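Local coordinates for protein PfkB (Polaromonas sp. JS666, PDB 4DU5) that probably transfers phosphate from ATP to a sugar or sugar-like substrate, at residues S293-G298 and P302-R307; D206-L211 and R226-E231; V64-A69 and A92-E97; G236-Y241 and G257-G262. One frame throughout, in Å; residues are numbered along the deposited sequence.

Contact 1: S293-G298 and P302-R307; sequences SALLDG and PEAVKR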
loop_
_atom_site.group_PDB
_atom_site.type_symbol
_atom_site.label_atom_id
_atom_site.label_comp_id
_atom_site.label_asym_id
_atom_site.label_seq_id
_atom_site.Cartn_x
_atom_site.Cartn_y
_atom_site.Cartn_z
ATOM N N SER A 293 -5.543 26.803 -20.160
ATOM C CA SER A 293 -5.115 28.068 -19.607
ATOM C C SER A 293 -5.175 29.206 -20.633
ATOM O O SER A 293 -5.574 30.308 -20.300
ATOM C CB SER A 293 -3.741 27.956 -18.956
ATOM O OG SER A 293 -2.760 27.648 -19.923
ATOM N N ALA A 294 -4.787 28.962 -21.879
ATOM C CA ALA A 294 -4.821 30.052 -22.863
ATOM C C ALA A 294 -6.252 30.595 -23.105
ATOM O O ALA A 294 -6.475 31.814 -23.084
ATOM C CB ALA A 294 -4.157 29.633 -24.155
ATOM N N LEU A 295 -7.218 29.696 -23.304
ATOM C CA LEU A 295 -8.603 30.087 -23.583
ATOM C C LEU A 295 -9.207 30.837 -22.391
ATOM O O LEU A 295 -10.028 31.737 -22.540
ATOM C CB LEU A 295 -9.434 28.843 -23.871
ATOM C CG LEU A 295 -9.765 28.205 -25.227
ATOM C CD1 LEU A 295 -9.051 28.832 -26.393
ATOM C CD2 LEU A 295 -9.449 26.711 -25.133
ATOM N N LEU A 296 -8.811 30.454 -21.193
ATOM C CA LEU A 296 -9.312 31.123 -20.022
ATOM C C LEU A 296 -8.570 32.440 -19.818
ATOM O O LEU A 296 -9.102 33.356 -19.213
ATOM C CB LEU A 296 -9.195 30.195 -18.804
ATOM C CG LEU A 296 -10.420 29.466 -18.196
ATOM C CD1 LEU A 296 -11.711 29.586 -18.971
ATOM C CD2 LEU A 296 -10.109 28.006 -17.925
ATOM N N ASP A 297 -7.351 32.515 -20.347
ATOM C CA ASP A 297 -6.508 33.706 -20.350
ATOM C C ASP A 297 -7.000 34.718 -21.390
ATOM O O ASP A 297 -6.447 35.822 -21.499
ATOM C CB ASP A 297 -5.051 33.330 -20.705
ATOM C CG ASP A 297 -4.203 32.834 -19.486
ATOM O OD1 ASP A 297 -4.688 32.701 -18.335
ATOM O OD2 ASP A 297 -2.998 32.572 -19.681
ATOM N N GLY A 298 -8.009 34.349 -22.182
ATOM C CA GLY A 298 -8.483 35.216 -23.287
ATOM C C GLY A 298 -7.826 35.130 -24.679
ATOM O O GLY A 298 -8.221 35.857 -25.549
ATOM N N PRO A 302 -6.272 29.354 -31.953
ATOM C CA PRO A 302 -5.021 28.873 -32.577
ATOM C C PRO A 302 -3.761 29.113 -31.740
ATOM O O PRO A 302 -2.835 28.306 -31.795
ATOM C CB PRO A 302 -4.941 29.669 -33.899
ATOM C CG PRO A 302 -6.280 30.236 -34.099
ATOM C CD PRO A 302 -6.834 30.483 -32.716
ATOM N N GLU A 303 -3.721 30.209 -30.985
ATOM C CA GLU A 303 -2.594 30.456 -30.081
ATOM C C GLU A 303 -2.677 29.548 -28.834
ATOM O O GLU A 303 -1.650 29.281 -28.183
ATOM C CB GLU A 303 -2.520 31.930 -29.674
ATOM C CG GLU A 303 -2.625 32.970 -30.839
ATOM C CD GLU A 303 -4.038 33.608 -30.957
ATOM O OE1 GLU A 303 -5.030 32.849 -31.087
ATOM O OE2 GLU A 303 -4.161 34.866 -30.895
ATOM N N ALA A 304 -3.887 29.067 -28.517
ATOM C CA ALA A 304 -4.102 28.217 -27.365
ATOM C C ALA A 304 -3.561 26.830 -27.651
ATOM O O ALA A 304 -2.856 26.217 -26.783
ATOM C CB ALA A 304 -5.553 28.139 -26.997
ATOM N N VAL A 305 -3.875 26.335 -28.854
ATOM C CA VAL A 305 -3.371 25.018 -29.258
ATOM C C VAL A 305 -1.849 24.995 -29.309
ATOM O O VAL A 305 -1.238 23.979 -29.007
ATOM C CB VAL A 305 -3.942 24.577 -30.600
ATOM C CG1 VAL A 305 -3.588 23.147 -30.876
ATOM C CG2 VAL A 305 -5.427 24.756 -30.591
ATOM N N LYS A 306 -1.229 26.117 -29.670
ATOM C CA LYS A 306 0.222 26.099 -29.722
ATOM C C LYS A 306 0.793 26.132 -28.321
ATOM O O LYS A 306 1.775 25.429 -28.045
ATOM C CB LYS A 306 0.839 27.164 -30.639
ATOM C CG LYS A 306 0.904 28.560 -30.082
ATOM C CD LYS A 306 2.258 29.193 -30.275
ATOM C CE LYS A 306 2.779 28.973 -31.672
ATOM N NZ LYS A 306 3.901 29.944 -31.908
ATOM N N ARG A 307 0.155 26.889 -27.422
ATOM C CA ARG A 307 0.562 26.769 -26.013
ATOM C C ARG A 307 0.443 25.299 -25.564
ATOM O O ARG A 307 1.434 24.689 -25.137
ATOM C CB ARG A 307 -0.198 27.693 -25.070
ATOM C CG ARG A 307 0.344 27.583 -23.635
ATOM C CD ARG A 307 -0.494 28.282 -22.639
ATOM N NE ARG A 307 -0.526 29.717 -22.878
ATOM C CZ ARG A 307 -1.307 30.577 -22.219
ATOM N NH1 ARG A 307 -2.159 30.156 -21.295
ATOM N NH2 ARG A 307 -1.244 31.865 -22.483
#
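Arg307 reaches across from its helix and lays one face of its guanidinium over Ala294, whose CB sits 3.5 Å above the centre of that plane. The long side chain gets there because CG leaves anti to the backbone N (chi1 -176°) and the chain then bends at chi3. Arg307 NH1 donates to Ser293 OG at 2.9 Å, almost within the guanidinium plane, and also forms a salt bridge with Asp297 OD2 at 3.0 Å. The Asp297 carboxylate is turned 65° from the guanidinium and is met from above its own plane; Arg307 NH2 adds a weak bond to the same Asp297 OD2. These groups join helix 283-296 to helix 301-316 in a helical hairpin of the pfkB fold. The first helix is closed by a Schellman motif at Gly298, where glycine suits the positive phi. Ala294 CB also meets Ala304 CB at 3.5 Å; two small residues let the backbones come near, their CA atoms 4.9 Å apart. Leu295 CD1 also touches Ala304 CB, at 3.6 Å. A leucine replacing Arg307 would probably leave Asp297 without this charged mate in the hairpin. Arg328 is a second partner of Asp297 OD2, and Ser293 OG also bonds Val289 O.

Contact 2: D206-L211 and R226-E231; sequences DAINDL and RFLTGE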
loop_
_atom_site.group_PDB
_atom_site.type_symbol
_atom_site.label_atom_id
_atom_site.label_comp_id
_atom_site.label_asym_id
_atom_site.label_seq_id
_atom_site.Cartn_x
_atom_site.Cartn_y
_atom_site.Cartn_z
ATOM N N ASP A 206 -19.020 3.561 -24.679
ATOM C CA ASP A 206 -20.333 4.166 -24.488
ATOM C C ASP A 206 -20.285 5.283 -23.471
ATOM O O ASP A 206 -20.828 6.368 -23.712
ATOM C CB ASP A 206 -21.402 3.123 -24.129
ATOM C CG ASP A 206 -21.896 2.357 -25.360
ATOM O OD1 ASP A 206 -21.124 1.512 -25.872
ATOM O OD2 ASP A 206 -23.045 2.604 -25.821
ATOM N N ALA A 207 -19.615 5.031 -22.355
ATOM C CA ALA A 207 -19.568 6.004 -21.274
ATOM C C ALA A 207 -18.741 7.258 -21.622
ATOM O O ALA A 207 -19.242 8.386 -21.519
ATOM C CB ALA A 207 -19.060 5.353 -19.992
ATOM N N ILE A 208 -17.483 7.061 -22.021
ATOM C CA ILE A 208 -16.635 8.174 -22.406
ATOM C C ILE A 208 -17.381 9.027 -23.437
ATOM O O ILE A 208 -17.552 10.229 -23.226
ATOM C CB ILE A 208 -15.268 7.690 -22.913
ATOM C CG1 ILE A 208 -14.370 7.251 -21.756
ATOM C CG2 ILE A 208 -14.587 8.733 -23.753
ATOM C CD1 ILE A 208 -14.371 8.161 -20.584
ATOM N N ASN A 209 -17.888 8.404 -24.505
ATOM C CA ASN A 209 -18.707 9.140 -25.493
ATOM C C ASN A 209 -20.007 9.759 -24.998
ATOM O O ASN A 209 -20.546 10.634 -25.651
ATOM C CB ASN A 209 -19.033 8.299 -26.726
ATOM C CG ASN A 209 -17.838 8.073 -27.639
ATOM O OD1 ASN A 209 -16.851 8.796 -27.606
ATOM N ND2 ASN A 209 -17.937 7.048 -28.471
ATOM N N ASP A 210 -20.531 9.307 -23.870
ATOM C CA ASP A 210 -21.778 9.875 -23.363
ATOM C C ASP A 210 -21.419 11.090 -22.530
ATOM O O ASP A 210 -22.154 12.074 -22.477
ATOM C CB ASP A 210 -22.594 8.828 -22.565
ATOM C CG ASP A 210 -23.737 9.461 -21.728
ATOM O OD1 ASP A 210 -24.788 9.834 -22.322
ATOM O OD2 ASP A 210 -23.565 9.589 -20.472
ATOM N N LEU A 211 -20.273 11.005 -21.871
ATOM C CA LEU A 211 -19.713 12.155 -21.191
ATOM C C LEU A 211 -19.417 13.289 -22.202
ATOM O O LEU A 211 -19.548 14.476 -21.891
ATOM C CB LEU A 211 -18.454 11.745 -20.421
ATOM C CG LEU A 211 -18.650 10.881 -19.179
ATOM C CD1 LEU A 211 -17.439 9.978 -18.913
ATOM C CD2 LEU A 211 -18.955 11.736 -17.974
ATOM N N ARG A 226 -9.754 7.267 -32.723
ATOM C CA ARG A 226 -9.987 6.155 -33.643
ATOM C C ARG A 226 -10.767 5.068 -32.907
ATOM O O ARG A 226 -11.794 4.613 -33.399
ATOM C CB ARG A 226 -8.676 5.630 -34.283
ATOM N N PHE A 227 -10.323 4.708 -31.708
ATOM C CA PHE A 227 -11.077 3.767 -30.889
ATOM C C PHE A 227 -12.502 4.217 -30.571
ATOM O O PHE A 227 -13.428 3.415 -30.606
ATOM C CB PHE A 227 -10.350 3.508 -29.584
ATOM C CG PHE A 227 -10.955 2.399 -28.757
ATOM C CD1 PHE A 227 -12.035 2.654 -27.902
ATOM C CD2 PHE A 227 -10.425 1.105 -28.816
ATOM C CE1 PHE A 227 -12.597 1.646 -27.135
ATOM C CE2 PHE A 227 -10.966 0.083 -28.051
ATOM C CZ PHE A 227 -12.065 0.356 -27.202
ATOM N N LEU A 228 -12.667 5.496 -30.244
ATOM C CA LEU A 228 -13.932 6.011 -29.745
ATOM C C LEU A 228 -14.963 6.218 -30.829
ATOM O O LEU A 228 -16.138 5.942 -30.637
ATOM C CB LEU A 228 -13.716 7.320 -28.969
ATOM C CG LEU A 228 -13.014 7.246 -27.604
ATOM C CD1 LEU A 228 -12.798 8.601 -27.024
ATOM C CD2 LEU A 228 -13.785 6.398 -26.604
ATOM N N THR A 229 -14.516 6.698 -31.976
ATOM C CA THR A 229 -15.433 7.200 -32.987
ATOM C C THR A 229 -15.490 6.317 -34.224
ATOM O O THR A 229 -16.478 6.328 -34.946
ATOM C CB THR A 229 -15.081 8.652 -33.378
ATOM O OG1 THR A 229 -13.858 8.676 -34.114
ATOM C CG2 THR A 229 -14.899 9.501 -32.150
ATOM N N GLY A 230 -14.432 5.546 -34.462
ATOM C CA GLY A 230 -14.349 4.699 -35.651
ATOM C C GLY A 230 -13.744 5.409 -36.843
ATOM O O GLY A 230 -13.448 4.781 -37.845
ATOM N N GLU A 231 -13.546 6.720 -36.726
ATOM C CA GLU A 231 -13.007 7.559 -37.800
ATOM C C GLU A 231 -11.504 7.409 -37.841
ATOM O O GLU A 231 -10.916 7.014 -36.848
ATOM C CB GLU A 231 -13.375 9.024 -37.566
ATOM C CG GLU A 231 -14.877 9.330 -37.573
ATOM C CD GLU A 231 -15.444 9.509 -38.980
ATOM O OE1 GLU A 231 -14.659 9.479 -39.966
ATOM O OE2 GLU A 231 -16.681 9.684 -39.100
#
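Leu228 meets Asn209 and Ile208 with every carbon of its side chain. Its CB lies 3.7 Å from Asn209 OD1, and CG, the next atom out, is still beside that same oxygen. With CG anti to the carbonyl carbon (chi1 -70°), the fork is carried toward helix 201-212. There CD1 touches Ile208 CG2 at 3.7 Å, while CD2 lies 3.8 Å from the same methyl, which thus faces both prongs. Branched aliphatic residues suit this place, for their methyls fill the angle between two helices without needing polar partners; Pro191 packs against both of them. The contact brings helix 222-229 against helix 201-212 among the helices that flank the large central sheet of the pfkB kinase fold, and Ile208 also rests on Phe189 of strand 186-190. The polar link comes from Asn209, an amide able to donate and accept at once. Its ND2 donates to Leu228 O at 3.0 Å, with an N-H...O angle of 160°. The oxygen lies in the amide plane, yet the nitrogen stands 42° out of the carbonyl plane. Asn209 OD1 probably bonds Tyr241 OH of helix 234-243; because the Leu228 carbonyl can only accept, the ND2 bond sets which way round the amide is turned. A leucine in place of Asn209 would probably leave both the Leu228 carbonyl and the Tyr241 hydroxyl without these mates.

Contact 3: V64-A69 and A92-E97; sequences VAIGLA and AAMAAE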
loop_
_atom_site.group_PDB
_atom_site.type_symbol
_atom_site.label_atom_id
_atom_site.label_comp_id
_atom_site.label_asym_id
_atom_site.label_seq_id
_atom_site.Cartn_x
_atom_site.Cartn_y
_atom_site.Cartn_z
ATOM N N VAL A 64 -2.964 17.934 -14.178
ATOM C CA VAL A 64 -3.479 19.082 -14.908
ATOM C C VAL A 64 -3.638 20.284 -13.947
ATOM O O VAL A 64 -3.344 21.455 -14.303
ATOM C CB VAL A 64 -4.794 18.741 -15.700
ATOM C CG1 VAL A 64 -5.524 19.968 -16.199
ATOM C CG2 VAL A 64 -4.479 17.902 -16.860
ATOM N N ALA A 65 -4.088 19.979 -12.725
ATOM C CA ALA A 65 -4.321 20.998 -11.722
ATOM C C ALA A 65 -3.004 21.686 -11.338
ATOM O O ALA A 65 -2.940 22.879 -11.304
ATOM C CB ALA A 65 -5.014 20.405 -10.546
ATOM N N ILE A 66 -1.959 20.931 -11.082
ATOM C CA ILE A 66 -0.616 21.475 -10.803
ATOM C C ILE A 66 -0.034 22.404 -11.904
ATOM O O ILE A 66 0.649 23.372 -11.616
ATOM C CB ILE A 66 0.394 20.309 -10.625
ATOM C CG1 ILE A 66 -0.002 19.360 -9.484
ATOM C CG2 ILE A 66 1.830 20.828 -10.500
ATOM C CD1 ILE A 66 1.116 18.333 -9.136
ATOM N N GLY A 67 -0.265 22.069 -13.162
ATOM C CA GLY A 67 0.155 22.917 -14.274
ATOM C C GLY A 67 -0.619 24.217 -14.376
ATOM O O GLY A 67 -0.020 25.284 -14.401
ATOM N N LEU A 68 -1.945 24.129 -14.446
ATOM C CA LEU A 68 -2.798 25.297 -14.326
ATOM C C LEU A 68 -2.494 26.164 -13.124
ATOM O O LEU A 68 -2.603 27.377 -13.235
ATOM C CB LEU A 68 -4.265 24.919 -14.225
ATOM C CG LEU A 68 -4.962 24.094 -15.280
ATOM C CD1 LEU A 68 -6.428 23.927 -14.865
ATOM C CD2 LEU A 68 -4.852 24.731 -16.663
ATOM N N ALA A 69 -2.170 25.575 -11.971
ATOM C CA ALA A 69 -1.832 26.378 -10.790
ATOM C C ALA A 69 -0.456 27.064 -10.928
ATOM O O ALA A 69 -0.267 28.222 -10.504
ATOM C CB ALA A 69 -1.904 25.565 -9.537
ATOM N N ALA A 92 -0.723 17.895 1.349
ATOM C CA ALA A 92 0.308 18.918 1.479
ATOM C C ALA A 92 1.065 19.233 0.186
ATOM O O ALA A 92 1.490 20.381 -0.010
ATOM C CB ALA A 92 1.293 18.551 2.591
ATOM N N ALA A 93 1.275 18.243 -0.686
ATOM C CA ALA A 93 2.000 18.512 -1.939
ATOM C C ALA A 93 1.089 19.208 -2.932
ATOM O O ALA A 93 1.531 20.016 -3.725
ATOM C CB ALA A 93 2.585 17.256 -2.531
HETATM N N MSE A 94 -0.196 18.908 -2.857
HETATM C CA MSE A 94 -1.200 19.591 -3.662
HETATM C C MSE A 94 -1.441 21.045 -3.231
HETATM O O MSE A 94 -1.698 21.888 -4.078
HETATM C CB MSE A 94 -2.500 18.812 -3.621
HETATM C CG MSE A 94 -3.110 18.639 -4.950
HETATM SE SE MSE A 94 -1.907 17.826 -6.260
HETATM C CE MSE A 94 -1.279 16.257 -5.252
ATOM N N ALA A 95 -1.352 21.325 -1.929
ATOM C CA ALA A 95 -1.512 22.674 -1.372
ATOM C C ALA A 95 -0.289 23.555 -1.522
ATOM O O ALA A 95 -0.429 24.770 -1.560
ATOM C CB ALA A 95 -1.890 22.610 0.108
ATOM N N ALA A 96 0.901 22.964 -1.573
ATOM C CA ALA A 96 2.124 23.749 -1.723
ATOM C C ALA A 96 2.247 24.184 -3.169
ATOM O O ALA A 96 3.213 24.848 -3.567
ATOM C CB ALA A 96 3.352 22.944 -1.310
ATOM N N GLU A 97 1.280 23.778 -3.979
ATOM C CA GLU A 97 1.248 24.203 -5.367
ATOM C C GLU A 97 0.294 25.370 -5.561
ATOM O O GLU A 97 0.214 25.915 -6.649
ATOM C CB GLU A 97 0.891 23.033 -6.319
ATOM C CG GLU A 97 2.042 22.039 -6.616
ATOM C CD GLU A 97 3.200 22.637 -7.434
ATOM O OE1 GLU A 97 4.132 21.881 -7.774
ATOM O OE2 GLU A 97 3.199 23.853 -7.751
#
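Two neighbouring helices on one face of the central sheet meet here, as is usual in the Rossmann-like core of pfkB family kinases. Helix 60-70 precedes strand 75-81, and helix 85-95 is the connecting helix of the beta-alpha-beta crossover from that strand to strand 100-106. Ile66 carries most of the packing from the first helix. Its CG1 branch turns to the selenium of Met94, modelled as selenomethionine, at 4.0 Å, and the two side chains cross at about a right angle. Bends at chi2 and chi3 curl Met94 back so that its selenium comes up to Ile66; a long flexible residue suits this place, where it also reaches Trp77 of the sheet. The other branch, CG2, is anti to the backbone N of Ile66 and leans on the carboxylate end of Glu97, 3.7 Å from OE1 and 3.8 Å from CD. This is carbon against an acid, so it is packing alone; the charge of Glu97 is answered by Arg70, which makes a salt bridge with OE1. Ile99 touches both Ala69 and Met94. One turn on from Ile66, small Ala69 allows a close approach to the chain beyond the second helix, its CB resting 3.6 Å from Glu97 O.

Contact 4: G236-Y241 and G257-G262; sequences GVARFY and GAYFDG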
loop_
_atom_site.group_PDB
_atom_site.type_symbol
_atom_site.label_atom_id
_atom_site.label_comp_id
_atom_site.label_asym_id
_atom_site.label_seq_id
_atom_site.Cartn_x
_atom_site.Cartn_y
_atom_site.Cartn_z
ATOM N N GLY A 236 -12.601 13.849 -39.049
ATOM C CA GLY A 236 -13.709 12.951 -38.710
ATOM C C GLY A 236 -13.906 12.857 -37.211
ATOM O O GLY A 236 -15.024 13.060 -36.703
ATOM N N VAL A 237 -12.824 12.538 -36.497
ATOM C CA VAL A 237 -12.877 12.491 -35.030
ATOM C C VAL A 237 -13.525 13.762 -34.509
ATOM O O VAL A 237 -14.508 13.699 -33.769
ATOM C CB VAL A 237 -11.498 12.299 -34.393
ATOM C CG1 VAL A 237 -11.531 12.676 -32.933
ATOM C CG2 VAL A 237 -11.014 10.858 -34.606
ATOM N N ALA A 238 -13.009 14.903 -34.959
ATOM C CA ALA A 238 -13.578 16.194 -34.627
ATOM C C ALA A 238 -15.077 16.307 -34.932
ATOM O O ALA A 238 -15.849 16.677 -34.049
ATOM C CB ALA A 238 -12.819 17.288 -35.312
ATOM N N ARG A 239 -15.511 16.004 -36.152
ATOM C CA ARG A 239 -16.943 16.190 -36.445
ATOM C C ARG A 239 -17.876 15.240 -35.652
ATOM O O ARG A 239 -19.047 15.572 -35.413
ATOM C CB ARG A 239 -17.291 16.304 -37.962
ATOM C CG ARG A 239 -16.414 15.561 -38.962
ATOM C CD ARG A 239 -17.137 15.377 -40.293
ATOM N NE ARG A 239 -18.432 14.703 -40.081
ATOM C CZ ARG A 239 -18.625 13.385 -39.893
ATOM N NH1 ARG A 239 -17.603 12.517 -39.905
ATOM N NH2 ARG A 239 -19.863 12.923 -39.695
ATOM N N PHE A 240 -17.336 14.108 -35.201
ATOM C CA PHE A 240 -18.043 13.206 -34.310
ATOM C C PHE A 240 -18.429 13.885 -32.991
ATOM O O PHE A 240 -19.533 13.683 -32.478
ATOM C CB PHE A 240 -17.167 11.981 -34.017
ATOM C CG PHE A 240 -17.836 10.950 -33.173
ATOM C CD1 PHE A 240 -17.855 11.072 -31.783
ATOM C CD2 PHE A 240 -18.463 9.860 -33.762
ATOM C CE1 PHE A 240 -18.501 10.118 -30.988
ATOM C CE2 PHE A 240 -19.098 8.902 -32.990
ATOM C CZ PHE A 240 -19.127 9.027 -31.595
ATOM N N TYR A 241 -17.518 14.677 -32.434
ATOM C CA TYR A 241 -17.793 15.349 -31.170
ATOM C C TYR A 241 -18.448 16.693 -31.336
ATOM O O TYR A 241 -19.041 17.215 -30.388
ATOM C CB TYR A 241 -16.537 15.459 -30.317
ATOM C CG TYR A 241 -16.041 14.118 -29.906
ATOM C CD1 TYR A 241 -16.688 13.392 -28.914
ATOM C CD2 TYR A 241 -14.951 13.546 -30.534
ATOM C CE1 TYR A 241 -16.257 12.137 -28.551
ATOM C CE2 TYR A 241 -14.491 12.298 -30.161
ATOM C CZ TYR A 241 -15.160 11.601 -29.174
ATOM O OH TYR A 241 -14.710 10.361 -28.820
ATOM N N GLY A 257 1.713 17.897 -33.993
ATOM C CA GLY A 257 0.956 19.038 -33.426
ATOM C C GLY A 257 -0.506 18.687 -33.187
ATOM O O GLY A 257 -0.820 17.665 -32.579
ATOM N N ALA A 258 -1.413 19.504 -33.693
ATOM C CA ALA A 258 -2.830 19.312 -33.420
ATOM C C ALA A 258 -3.706 19.778 -34.561
ATOM O O ALA A 258 -3.258 20.530 -35.404
ATOM C CB ALA A 258 -3.219 20.036 -32.133
ATOM N N TYR A 259 -4.949 19.309 -34.570
ATOM C CA TYR A 259 -6.014 19.821 -35.420
ATOM C C TYR A 259 -7.108 20.373 -34.542
ATOM O O TYR A 259 -7.531 19.715 -33.584
ATOM C CB TYR A 259 -6.661 18.690 -36.200
ATOM C CG TYR A 259 -7.854 19.119 -37.040
ATOM C CD1 TYR A 259 -7.670 19.901 -38.178
ATOM C CD2 TYR A 259 -9.144 18.724 -36.720
ATOM C CE1 TYR A 259 -8.721 20.285 -38.976
ATOM C CE2 TYR A 259 -10.235 19.109 -37.522
ATOM C CZ TYR A 259 -10.002 19.891 -38.658
ATOM O OH TYR A 259 -11.023 20.297 -39.488
ATOM N N PHE A 260 -7.611 21.547 -34.887
ATOM C CA PHE A 260 -8.707 22.094 -34.123
ATOM C C PHE A 260 -9.917 22.333 -34.994
ATOM O O PHE A 260 -9.773 22.687 -36.175
ATOM C CB PHE A 260 -8.292 23.352 -33.372
ATOM C CG PHE A 260 -8.076 24.517 -34.231
ATOM C CD1 PHE A 260 -9.132 25.320 -34.613
ATOM C CD2 PHE A 260 -6.831 24.839 -34.640
ATOM C CE1 PHE A 260 -8.937 26.422 -35.408
ATOM C CE2 PHE A 260 -6.619 25.936 -35.421
ATOM C CZ PHE A 260 -7.671 26.722 -35.805
ATOM N N ASP A 261 -11.101 22.138 -34.410
ATOM C CA ASP A 261 -12.373 22.258 -35.131
ATOM C C ASP A 261 -13.367 22.914 -34.202
ATOM O O ASP A 261 -13.906 22.282 -33.294
ATOM C CB ASP A 261 -12.867 20.877 -35.613
ATOM C CG ASP A 261 -14.289 20.894 -36.178
ATOM O OD1 ASP A 261 -14.982 21.931 -36.217
ATOM O OD2 ASP A 261 -14.735 19.828 -36.619
ATOM N N GLY A 262 -13.610 24.194 -34.440
ATOM C CA GLY A 262 -14.465 24.971 -33.561
ATOM C C GLY A 262 -15.374 25.857 -34.352
ATOM O O GLY A 262 -15.276 25.897 -35.563
#
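Both Tyr259 and Asp261 hold CG anti to the backbone N (chi1 176° and 171°), which carries ring and carboxylate out from the strand to Ala238 on the neighbouring helix. Ala238 CB is the point where they converge. Asp261 OD2 comes to 3.4 Å of this methyl and Asp261 CB to 3.6 Å, while the Tyr259 ring presents its edge, with Ala238 CB near the ring plane and 3.9 Å from CE2. A small residue such as alanine suits a place this close to the strand, whose axis passes 8.6 Å from that of the helix. The two run in roughly the same direction, 32° apart. Helix 234-243 covers this side of the sheet where its parallel strands give way to an antiparallel end: strand 258-262 lies between 248-252 and 265-269. On the reverse face Ala258 and Phe260 pack against helix 301-316, so here the sheet is the middle layer of an alpha/beta/alpha sandwich. The contact itself has no hydrogen bond. Asp261 instead uses OD1 for a salt bridge to Arg242, one turn beyond Ala238 on the same helix, and its OD2 lies beside the methyl. Tyr259 OH has a weak bond to Ser266 OG on the next strand.

In the fold
Along the chain the order is contact 3, contact 2, contact 4, contact 1, each closing before the next opens. They lie on the two faces of the nine-stranded sheet of one pfkB domain. Contacts 2 and 3 lie on opposite sides of the chain's centre, with their own centres 30 Å apart. Contacts 2 and 4, about 13 Å apart between centres, use the successive helices 222-229 (contact 2) and 234-243 (contact 4), tied by Glu231 with Arg239. Contact 1 lies on the same face as contact 3, where its Ser293 packs on Leu68, and meets contact 4 only through strand 258-262, whose other side bears helix 234-243. The helical layers are thereby joined through the sheet into one continuous alpha/beta/alpha body.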